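Local coordinates for protein beta-n-acetylhexosaminidase (Streptococcus pneumoniae, PDB 4AZI) that probably removes terminal beta-linked N-acetylglucosamine units from glycans, as a family 20 glycoside hydrolase catalytic module of a pneumococcal exo-beta-D-N-acetylglucosaminidase, at residues L46-L51 and P118-A123; K145-L150 and D182-D187; G50-L55 and E78-Y83. The protein carries 2 engineered substitutions. One frame throughout, in Å; residues are numbered along the deposited sequence. Where two conformers were deposited one is given.

Contact 1. Residues L46-L51 and P118-A123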
loop_
_atom_site.group_PDB
_atom_site.type_symbol
_atom_site.label_atom_id
_atom_site.label_comp_id
_atom_site.label_asym_id
_atom_site.label_seq_id
_atom_site.Cartn_x
_atom_site.Cartn_y
_atom_site.Cartn_z
ATOM N N LEU A 46 6.899 -1.186 -2.597
ATOM C CA LEU A 46 8.342 -1.300 -2.698
ATOM C C LEU A 46 8.694 -2.158 -3.901
ATOM O O LEU A 46 9.682 -1.903 -4.587
ATOM C CB LEU A 46 8.932 -1.878 -1.405
ATOM C CG LEU A 46 8.809 -0.964 -0.181
ATOM C CD1 LEU A 46 8.967 -1.739 1.121
ATOM C CD2 LEU A 46 9.800 0.193 -0.257
ATOM N N GLY A 47 7.883 -3.181 -4.140
ATOM C CA GLY A 47 7.920 -3.916 -5.395
ATOM C C GLY A 47 6.662 -3.593 -6.176
ATOM O O GLY A 47 5.558 -3.922 -5.735
ATOM N N ASN A 48 6.832 -2.936 -7.321
ATOM C CA ASN A 48 5.728 -2.591 -8.227
ATOM C C ASN A 48 6.365 -2.150 -9.537
ATOM O O ASN A 48 6.756 -0.973 -9.699
ATOM C CB ASN A 48 4.818 -1.514 -7.619
ATOM C CG ASN A 48 3.517 -1.321 -8.388
ATOM O OD1 ASN A 48 2.734 -2.263 -8.591
ATOM N ND2 ASN A 48 3.259 -0.082 -8.787
ATOM N N ASP A 49 6.508 -3.123 -10.442
ATOM C CA ASP A 49 7.346 -3.017 -11.648
ATOM C C ASP A 49 8.828 -3.017 -11.258
ATOM O O ASP A 49 9.506 -4.029 -11.396
ATOM C CB ASP A 49 6.976 -1.796 -12.511
ATOM C CG ASP A 49 5.563 -1.887 -13.083
ATOM O OD1 ASP A 49 4.788 -2.768 -12.651
ATOM O OD2 ASP A 49 5.231 -1.084 -13.980
ATOM N N GLY A 50 9.328 -1.884 -10.773
ATOM C CA GLY A 50 10.651 -1.863 -10.160
ATOM C C GLY A 50 10.605 -2.492 -8.776
ATOM O O GLY A 50 9.533 -2.601 -8.160
ATOM N N LEU A 51 11.766 -2.910 -8.286
ATOM C CA LEU A 51 11.888 -3.427 -6.928
ATOM C C LEU A 51 12.934 -2.607 -6.187
ATOM O O LEU A 51 14.137 -2.823 -6.352
ATOM C CB LEU A 51 12.258 -4.911 -6.948
ATOM C CG LEU A 51 12.453 -5.569 -5.584
ATOM C CD1 LEU A 51 13.554 -4.847 -4.838
ATOM C CD2 LEU A 51 11.169 -5.578 -4.767
ATOM N N PRO A 118 1.917 -11.927 -9.000
ATOM C CA PRO A 118 2.784 -12.326 -10.117
ATOM C C PRO A 118 2.790 -11.319 -11.276
ATOM O O PRO A 118 3.486 -11.540 -12.272
ATOM C CB PRO A 118 2.199 -13.672 -10.558
ATOM C CG PRO A 118 0.762 -13.604 -10.177
ATOM C CD PRO A 118 0.653 -12.692 -8.982
ATOM N N GLY A 119 2.023 -10.233 -11.153
ATOM C CA GLY A 119 2.098 -9.126 -12.103
ATOM C C GLY A 119 2.970 -8.034 -11.529
ATOM O O GLY A 119 3.480 -8.170 -10.421
ATOM N N HIS A 120 3.160 -6.955 -12.283
ATOM C CA HIS A 120 3.918 -5.791 -11.812
ATOM C C HIS A 120 5.255 -6.150 -11.191
ATOM O O HIS A 120 5.641 -5.612 -10.147
ATOM C CB HIS A 120 3.065 -4.971 -10.852
ATOM C CG HIS A 120 1.887 -4.306 -11.510
ATOM N ND1 HIS A 120 2.020 -3.236 -12.327
ATOM C CD2 HIS A 120 0.525 -4.583 -11.445
ATOM C CE1 HIS A 120 0.804 -2.857 -12.760
ATOM N NE2 HIS A 120 -0.109 -3.683 -12.218
ATOM N N MET A 121 5.973 -7.057 -11.844
ATOM C CA MET A 121 7.234 -7.573 -11.320
ATOM C C MET A 121 8.319 -7.629 -12.396
ATOM O O MET A 121 9.101 -8.587 -12.456
ATOM C CB MET A 121 7.027 -8.947 -10.667
ATOM C CG MET A 121 6.415 -9.985 -11.592
ATOM S SD MET A 121 6.288 -11.623 -10.872
ATOM C CE MET A 121 8.004 -12.115 -10.754
ATOM N N ASP A 122 8.387 -6.574 -13.211
ATOM C CA ASP A 122 9.405 -6.437 -14.260
ATOM C C ASP A 122 10.806 -6.708 -13.702
ATOM O O ASP A 122 11.607 -7.422 -14.306
ATOM C CB ASP A 122 9.398 -5.015 -14.848
ATOM C CG ASP A 122 8.020 -4.559 -15.333
ATOM O OD1 ASP A 122 7.024 -4.690 -14.588
ATOM O OD2 ASP A 122 7.945 -4.015 -16.460
ATOM N N ALA A 123 11.102 -6.106 -12.555
ATOM C CA ALA A 123 12.448 -6.152 -11.993
ATOM C C ALA A 123 12.840 -7.562 -11.583
ATOM O O ALA A 123 13.962 -7.991 -11.855
ATOM C CB ALA A 123 12.576 -5.190 -10.824
HETATM O O HOH W 1 6.038 -2.180 -16.577
#
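Asp49 meets His120 edge-on: its OD1 accepts a hydrogen bond from ND1 of the imidazole at 2.8 Å, on the syn side of the carboxylate. The oxygen lies almost exactly in the ring plane, and carboxylate and ring are nearly coplanar, 15° apart. This His-carboxylate pair holds the ring against rotation while NE2, on the far side, bonds to Glu183; His120 itself lines the pocket of the bound carbamate inhibitor. The other oxygen, OD2, forms a salt bridge with Arg19, another pocket residue.

Asp122 brings a second carboxylate alongside the first, its OD1 3.5 Å from OD1 of Asp49. Two carboxylates so close would probably repel if both are charged; the arginine may offset part of this, and a water donates to OD2 of both aspartates. Asn48 flanks the imidazole: with CG anti to the backbone N (chi1 -169°), its side chain runs beside that of His120, amide and ring planes 33° apart, and sets OD1 3.5 Å from His120 CB. That amide is held by Asp16 at ND2 and Asn116 at OD1.

Two backbone bonds fix the loop behind these groups. Asp49 N donates to His120 O at 2.7 Å, and Ala123 N gives its hydrogen to Asp49 O at 2.9 Å. Next to the second bond, the methyl of Ala123 packs 3.9 Å from Leu51 CB.

The loop following barrel strand 41-45 thus clasps the one following strand 110-117, at the C-terminal ends of adjacent strands in a TIM barrel. Met121 is the N-cap of helix 122-130, helix 69-83 lies against Asp49, Leu51, Asp122 and Ala123, and helix 153-170 packs on Leu51 and Met121.

Contact 2. Residues K145-L150 and D182-D187. With OAN (O-(2-acetamido-2-deoxy D-glucopyranosylidene) amino-N-phenylcarbamate), chain C; EDO (1,2-ethanediol), chain F.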
loop_
_atom_site.group_PDB
_atom_site.type_symbol
_atom_site.label_atom_id
_atom_site.label_comp_id
_atom_site.label_asym_id
_atom_site.label_seq_id
_atom_site.Cartn_x
_atom_site.Cartn_y
_atom_site.Cartn_z
ATOM N N LYS A 145 6.440 -8.431 -20.158
ATOM C CA LYS A 145 7.542 -7.790 -19.455
ATOM C C LYS A 145 7.234 -7.588 -17.979
ATOM O O LYS A 145 8.097 -7.140 -17.224
ATOM C CB LYS A 145 7.891 -6.458 -20.104
ATOM C CG LYS A 145 8.474 -6.622 -21.496
ATOM C CD LYS A 145 9.612 -5.642 -21.708
ATOM C CE LYS A 145 10.749 -6.326 -22.447
ATOM N NZ LYS A 145 11.567 -7.204 -21.566
ATOM N N THR A 146 6.015 -7.930 -17.565
ATOM C CA THR A 146 5.546 -7.588 -16.216
ATOM C C THR A 146 5.235 -8.780 -15.342
ATOM O O THR A 146 5.274 -8.673 -14.117
ATOM C CB THR A 146 4.269 -6.709 -16.245
ATOM O OG1 THR A 146 3.167 -7.462 -16.770
ATOM C CG2 THR A 146 4.486 -5.459 -17.082
ATOM N N THR A 147 4.925 -9.909 -15.975
ATOM C CA THR A 147 4.225 -11.001 -15.306
ATOM C C THR A 147 4.929 -12.354 -15.389
ATOM O O THR A 147 5.523 -12.698 -16.417
ATOM C CB THR A 147 2.796 -11.111 -15.868
ATOM O OG1 THR A 147 2.069 -9.924 -15.518
ATOM C CG2 THR A 147 2.079 -12.314 -15.323
ATOM N N MET A 148 4.840 -13.113 -14.298
ATOM C CA MET A 148 5.457 -14.428 -14.201
ATOM C C MET A 148 4.561 -15.551 -14.731
ATOM O O MET A 148 3.341 -15.534 -14.533
ATOM C CB MET A 148 5.855 -14.705 -12.749
ATOM C CG MET A 148 6.224 -16.149 -12.434
ATOM S SD MET A 148 6.924 -16.380 -10.791
ATOM C CE MET A 148 5.652 -15.682 -9.737
ATOM N N ASP A 149 5.195 -16.522 -15.391
ATOM C CA ASP A 149 4.561 -17.751 -15.871
ATOM C C ASP A 149 4.249 -18.675 -14.694
ATOM O O ASP A 149 5.154 -19.161 -14.018
ATOM C CB ASP A 149 5.491 -18.446 -16.883
ATOM C CG ASP A 149 4.998 -19.832 -17.309
ATOM O OD1 ASP A 149 3.832 -20.195 -17.043
ATOM O OD2 ASP A 149 5.801 -20.567 -17.925
ATOM N N LEU A 150 2.963 -18.917 -14.460
ATOM C CA LEU A 150 2.509 -19.722 -13.316
ATOM C C LEU A 150 2.851 -21.212 -13.414
ATOM O O LEU A 150 2.726 -21.955 -12.433
ATOM C CB LEU A 150 1.005 -19.534 -13.104
ATOM C CG LEU A 150 0.528 -18.129 -12.727
ATOM C CD1 LEU A 150 -0.985 -18.085 -12.736
ATOM C CD2 LEU A 150 1.089 -17.692 -11.378
ATOM N N ASP A 182 -2.687 -7.542 -8.688
ATOM C CA ASP A 182 -3.523 -6.829 -9.656
ATOM C C ASP A 182 -3.071 -7.076 -11.087
ATOM O O ASP A 182 -1.944 -7.490 -11.322
ATOM C CB ASP A 182 -3.567 -5.311 -9.387
ATOM C CG ASP A 182 -2.186 -4.683 -9.267
ATOM O OD1 ASP A 182 -1.295 -5.286 -8.618
ATOM O OD2 ASP A 182 -2.004 -3.563 -9.794
ATOM N N GLU A 183 -3.983 -6.832 -12.024
ATOM C CA GLU A 183 -3.691 -6.735 -13.454
ATOM C C GLU A 183 -2.685 -7.761 -14.000
ATOM O O GLU A 183 -1.647 -7.382 -14.553
ATOM C CB GLU A 183 -3.206 -5.324 -13.777
ATOM C CG GLU A 183 -4.128 -4.182 -13.361
ATOM C CD GLU A 183 -3.504 -2.841 -13.688
ATOM O OE1 GLU A 183 -2.350 -2.619 -13.274
ATOM O OE2 GLU A 183 -4.137 -2.021 -14.382
ATOM N N TYR A 184 -3.003 -9.047 -13.861
ATOM C CA TYR A 184 -2.123 -10.120 -14.313
ATOM C C TYR A 184 -1.880 -9.998 -15.822
ATOM O O TYR A 184 -2.845 -10.015 -16.601
ATOM C CB TYR A 184 -2.738 -11.499 -13.996
ATOM C CG TYR A 184 -1.838 -12.657 -14.376
ATOM C CD1 TYR A 184 -0.894 -13.156 -13.474
ATOM C CD2 TYR A 184 -1.915 -13.238 -15.647
ATOM C CE1 TYR A 184 -0.053 -14.206 -13.826
ATOM C CE2 TYR A 184 -1.078 -14.284 -16.010
ATOM C CZ TYR A 184 -0.154 -14.769 -15.098
ATOM O OH TYR A 184 0.683 -15.803 -15.459
ATOM N N ALA A 185 -0.605 -9.866 -16.218
ATOM C CA ALA A 185 -0.195 -9.871 -17.632
ATOM C C ALA A 185 -0.922 -8.851 -18.506
ATOM O O ALA A 185 -1.126 -9.088 -19.704
ATOM C CB ALA A 185 -0.332 -11.274 -18.236
ATOM N N ASN A 186 -1.296 -7.711 -17.932
ATOM C CA ASN A 186 -2.024 -6.721 -18.718
ATOM C C ASN A 186 -1.291 -6.346 -20.012
ATOM O O ASN A 186 -1.921 -6.115 -21.038
ATOM C CB ASN A 186 -2.399 -5.483 -17.897
ATOM C CG ASN A 186 -1.209 -4.803 -17.245
ATOM O OD1 ASN A 186 -0.075 -5.290 -17.285
ATOM N ND2 ASN A 186 -1.475 -3.665 -16.610
ATOM N N ASP A 187 0.039 -6.340 -19.953
ATOM C CA ASP A 187 0.870 -5.922 -21.081
ATOM C C ASP A 187 0.881 -6.923 -22.235
ATOM O O ASP A 187 1.265 -6.578 -23.355
ATOM C CB ASP A 187 2.300 -5.631 -20.607
ATOM C CG ASP A 187 3.101 -6.890 -20.315
ATOM O OD1 ASP A 187 2.633 -7.780 -19.557
ATOM O OD2 ASP A 187 4.224 -6.983 -20.844
HETATM C CAH OAN C . -4.393 -1.809 -8.379
HETATM C CAG OAN C . -4.092 -0.659 -9.352
HETATM O OAN OAN C . -4.560 0.453 -9.153
HETATM N NAI OAN C . -3.319 -0.977 -10.392
HETATM C CAB OAN C . -2.890 -0.031 -11.444
HETATM C CAC OAN C . -1.660 0.744 -10.967
HETATM O OAJ OAN C . -0.486 -0.048 -11.186
HETATM C CAD OAN C . -1.528 2.072 -11.698
HETATM O OAK OAN C . -0.353 2.710 -11.215
HETATM C CAE OAN C . -2.753 2.946 -11.388
HETATM C CAF OAN C . -2.772 4.301 -12.104
HETATM O OAM OAN C . -2.883 4.115 -13.519
HETATM O OAL OAN C . -4.010 2.275 -11.675
HETATM C CAA OAN C . -4.026 0.922 -11.874
HETATM N NAY OAN C . -5.094 0.424 -12.458
HETATM O OAQ OAN C . -6.056 1.323 -12.814
HETATM C CAP OAN C . -6.770 0.975 -13.926
HETATM O OAR OAN C . -7.710 1.683 -14.293
HETATM N NAO OAN C . -6.386 -0.141 -14.565
HETATM C CAS OAN C . -6.986 -0.666 -15.644
HETATM C CAT OAN C . -7.339 -2.015 -15.605
HETATM C CAU OAN C . -7.960 -2.617 -16.699
HETATM C CAV OAN C . -8.235 -1.868 -17.842
HETATM C CAW OAN C . -7.882 -0.513 -17.892
HETATM C CAX OAN C . -7.255 0.089 -16.797
HETATM C C1 EDO F . -2.162 0.279 -16.056
HETATM O O1 EDO F . -3.046 0.422 -14.937
HETATM C C2 EDO F . -0.745 -0.008 -15.559
HETATM O O2 EDO F . -0.676 -1.336 -15.039
HETATM O O HOH W 2 1.124 -6.585 -14.570
HETATM O O HOH W 3 0.914 -18.277 -16.401
#
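Thr147 stands across the Tyr184 ring at about a right angle, its CG2 methyl over one face at 3.4 Å from the ring centroid, a close CH-pi contact. The methyl sits off-centre, nearest CE1 and CZ, and is put there by the first torsion (chi1 -66° for OG1), which leaves OG1 beside the backbone N and CG2 anti to it. That hydroxyl accepts from Ala185 N at 2.8 Å and donates to Thr146 OG1. Leu150 comes to Tyr184 from the opposite direction and brings CG to 3.6 Å from the phenol OH; a water links the same OH to Leu150 N.

Residues 182-187 follow barrel strand 176-180 and carry an Asp-Glu pair like that of family 20 hydrolases, in which the aspartate orients the acetamido group and the glutamate is the general acid; Asp182 and Glu183 probably play these parts. Asp182 OD2 accepts from the inhibitor's acetamido nitrogen NAI at 3.0 Å, and Glu183 OE2 from its carbamate nitrogen NAO at 2.9 Å. A type II turn from Glu183 to Asn186 carries the chain from the pocket to Asp187.

Asp187 points at the other segment and grips it twice. OD2 takes a nearly straight bond, 175° at the hydrogen, from Lys145 N at 2.7 Å on its syn side, whereas Thr146 OG1 donates to OD1 from above the carboxylate plane; OD1 is also hydrogen-bonded to Ser144 OG.

Contact 3. Residues G50-L55 and E78-Y83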
loop_
_atom_site.group_PDB
_atom_site.type_symbol
_atom_site.label_atom_id
_atom_site.label_comp_id
_atom_site.label_asym_id
_atom_site.label_seq_id
_atom_site.Cartn_x
_atom_site.Cartn_y
_atom_site.Cartn_z
ATOM N N GLY A 50 9.328 -1.884 -10.773
ATOM C CA GLY A 50 10.651 -1.863 -10.160
ATOM C C GLY A 50 10.605 -2.492 -8.776
ATOM O O GLY A 50 9.533 -2.601 -8.160
ATOM N N LEU A 51 11.766 -2.910 -8.286
ATOM C CA LEU A 51 11.888 -3.427 -6.928
ATOM C C LEU A 51 12.934 -2.607 -6.187
ATOM O O LEU A 51 14.137 -2.823 -6.352
ATOM C CB LEU A 51 12.258 -4.911 -6.948
ATOM C CG LEU A 51 12.453 -5.569 -5.584
ATOM C CD1 LEU A 51 13.554 -4.847 -4.838
ATOM C CD2 LEU A 51 11.169 -5.578 -4.767
ATOM N N ARG A 52 12.456 -1.670 -5.370
ATOM C CA ARG A 52 13.288 -0.624 -4.783
ATOM C C ARG A 52 13.514 -0.793 -3.282
ATOM O O ARG A 52 13.478 0.179 -2.514
ATOM C CB ARG A 52 12.705 0.756 -5.121
ATOM C CG ARG A 52 12.455 0.946 -6.614
ATOM C CD ARG A 52 12.276 2.407 -6.999
ATOM N NE ARG A 52 12.124 2.544 -8.450
ATOM C CZ ARG A 52 13.138 2.645 -9.307
ATOM N NH1 ARG A 52 14.386 2.647 -8.868
ATOM N NH2 ARG A 52 12.901 2.754 -10.608
ATOM N N PHE A 53 13.747 -2.036 -2.875
ATOM C CA PHE A 53 14.097 -2.354 -1.494
ATOM C C PHE A 53 14.993 -3.579 -1.447
ATOM O O PHE A 53 14.620 -4.658 -1.914
ATOM C CB PHE A 53 12.840 -2.570 -0.645
ATOM C CG PHE A 53 13.115 -2.909 0.799
ATOM C CD1 PHE A 53 14.160 -2.304 1.498
ATOM C CD2 PHE A 53 12.302 -3.813 1.472
ATOM C CE1 PHE A 53 14.396 -2.611 2.833
ATOM C CE2 PHE A 53 12.528 -4.122 2.810
ATOM C CZ PHE A 53 13.578 -3.519 3.491
ATOM N N LEU A 54 16.176 -3.395 -0.872
ATOM C CA LEU A 54 17.099 -4.497 -0.619
ATOM C C LEU A 54 17.388 -4.630 0.866
ATOM O O LEU A 54 17.720 -3.646 1.539
ATOM C CB LEU A 54 18.415 -4.300 -1.372
ATOM C CG LEU A 54 18.366 -4.092 -2.884
ATOM C CD1 LEU A 54 19.711 -3.564 -3.368
ATOM C CD2 LEU A 54 17.993 -5.393 -3.580
ATOM N N LEU A 55 17.250 -5.855 1.362
ATOM C CA LEU A 55 17.659 -6.206 2.710
ATOM C C LEU A 55 19.177 -6.339 2.759
ATOM O O LEU A 55 19.819 -6.540 1.727
ATOM C CB LEU A 55 17.036 -7.546 3.122
ATOM C CG LEU A 55 15.544 -7.792 2.888
ATOM C CD1 LEU A 55 15.224 -9.277 2.985
ATOM C CD2 LEU A 55 14.702 -6.976 3.859
ATOM N N GLU A 78 19.976 -4.607 -11.386
ATOM C CA GLU A 78 19.864 -4.698 -12.849
ATOM C C GLU A 78 18.427 -4.773 -13.369
ATOM O O GLU A 78 18.084 -4.093 -14.332
ATOM C CB GLU A 78 20.702 -5.857 -13.388
ATOM C CG GLU A 78 22.166 -5.481 -13.576
ATOM C CD GLU A 78 23.117 -6.650 -13.405
ATOM O OE1 GLU A 78 22.653 -7.814 -13.334
ATOM O OE2 GLU A 78 24.338 -6.399 -13.320
ATOM N N GLY A 79 17.592 -5.602 -12.748
ATOM C CA GLY A 79 16.167 -5.648 -13.105
ATOM C C GLY A 79 15.485 -4.290 -12.927
ATOM O O GLY A 79 14.703 -3.845 -13.778
ATOM N N THR A 80 15.800 -3.618 -11.826
ATOM C CA THR A 80 15.151 -2.352 -11.502
ATOM C C THR A 80 15.578 -1.232 -12.456
ATOM O O THR A 80 14.731 -0.482 -12.955
ATOM C CB THR A 80 15.334 -1.999 -10.010
ATOM O OG1 THR A 80 14.610 -2.955 -9.228
ATOM C CG2 THR A 80 14.823 -0.597 -9.696
ATOM N N LYS A 81 16.878 -1.145 -12.731
ATOM C CA LYS A 81 17.395 -0.217 -13.747
ATOM C C LYS A 81 16.856 -0.506 -15.157
ATOM O O LYS A 81 16.665 0.421 -15.942
ATOM C CB LYS A 81 18.927 -0.201 -13.739
ATOM C CG LYS A 81 19.519 0.354 -12.454
ATOM C CD LYS A 81 20.994 0.677 -12.600
ATOM C CE LYS A 81 21.418 1.652 -11.512
ATOM N NZ LYS A 81 22.887 1.872 -11.520
ATOM N N ALA A 82 16.596 -1.781 -15.461
ATOM C CA ALA A 82 16.022 -2.189 -16.756
ATOM C C ALA A 82 14.565 -1.766 -16.914
ATOM O O ALA A 82 14.088 -1.545 -18.035
ATOM C CB ALA A 82 16.149 -3.693 -16.951
ATOM N N TYR A 83 13.844 -1.696 -15.798
ATOM C CA TYR A 83 12.503 -1.128 -15.838
ATOM C C TYR A 83 12.598 0.395 -15.961
ATOM O O TYR A 83 12.015 0.986 -16.875
ATOM C CB TYR A 83 11.632 -1.548 -14.637
ATOM C CG TYR A 83 10.449 -0.629 -14.494
ATOM C CD1 TYR A 83 9.394 -0.673 -15.415
ATOM C CD2 TYR A 83 10.422 0.345 -13.492
ATOM C CE1 TYR A 83 8.327 0.209 -15.321
ATOM C CE2 TYR A 83 9.357 1.231 -13.388
ATOM C CZ TYR A 83 8.315 1.154 -14.302
ATOM O OH TYR A 83 7.265 2.035 -14.202
#
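The polar link between Thr80 and the loop is a side-chain-to-backbone hydrogen bond: OG1 donates to Leu51 O at 2.9 Å. It approaches from above the carbonyl plane, 46° out of it, and at a C=O...O angle of 107°, well away from the line of the carbonyl bond. The hydroxyl also lies 3.0 Å from Leu51 N, and it has a weak hydrogen bond to Ile76 O within its own helix. Its torsion, with OG1 beside the backbone N and anti to the carbonyl carbon (chi1 -67°), divides the work of the side chain, since CG2 is thereby turned to a different neighbour.

That neighbour is Arg52. Its chain runs extended from CG to NE and crosses Thr80 at a slant, placing the methyl over one face of the guanidinium, toward its rim, with CG2 3.4 Å from NH1. The nitrogens themselves are committed to carbonyl oxygens, NH1 to Thr90 and NH2 to Arg19 and Tyr84, which probably fixes the rotation of the guanidinium, so that its face stays turned to the methyl.

Van der Waals packing completes the contact at Gly50, whose N comes within 3.7 Å of Tyr83 CD2. Tyr83 lies about one turn on from Thr80, and both side chains point at the loop.

In the fold, this is a loop-on-helix contact of the TIM barrel: helix 69-83, farther along the same connection to strand 110-117, packs on the loop after strand 41-45.

How the contacts relate
Contacts 1 and 3 both start from the loop after strand 41-45 and share Gly50 and Leu51; their centres are about 8 Å apart, with the methyl of Ala123 packed against Thr80. Contact 2 comes later in the chain, its centre about 10 Å from that of contact 1 and about 17 Å from that of contact 3, which it does not touch. Contact 1 thus lies between the other two and touches both, where the loops after barrel strands 41-45, 110-117 and 176-180 succeed one another. A probable hydrogen bond from Met121 N to Thr146 O ties contact 1 to contact 2, and helix 69-83, through contact 3, packs against the loop that contacts 1 and 3 share.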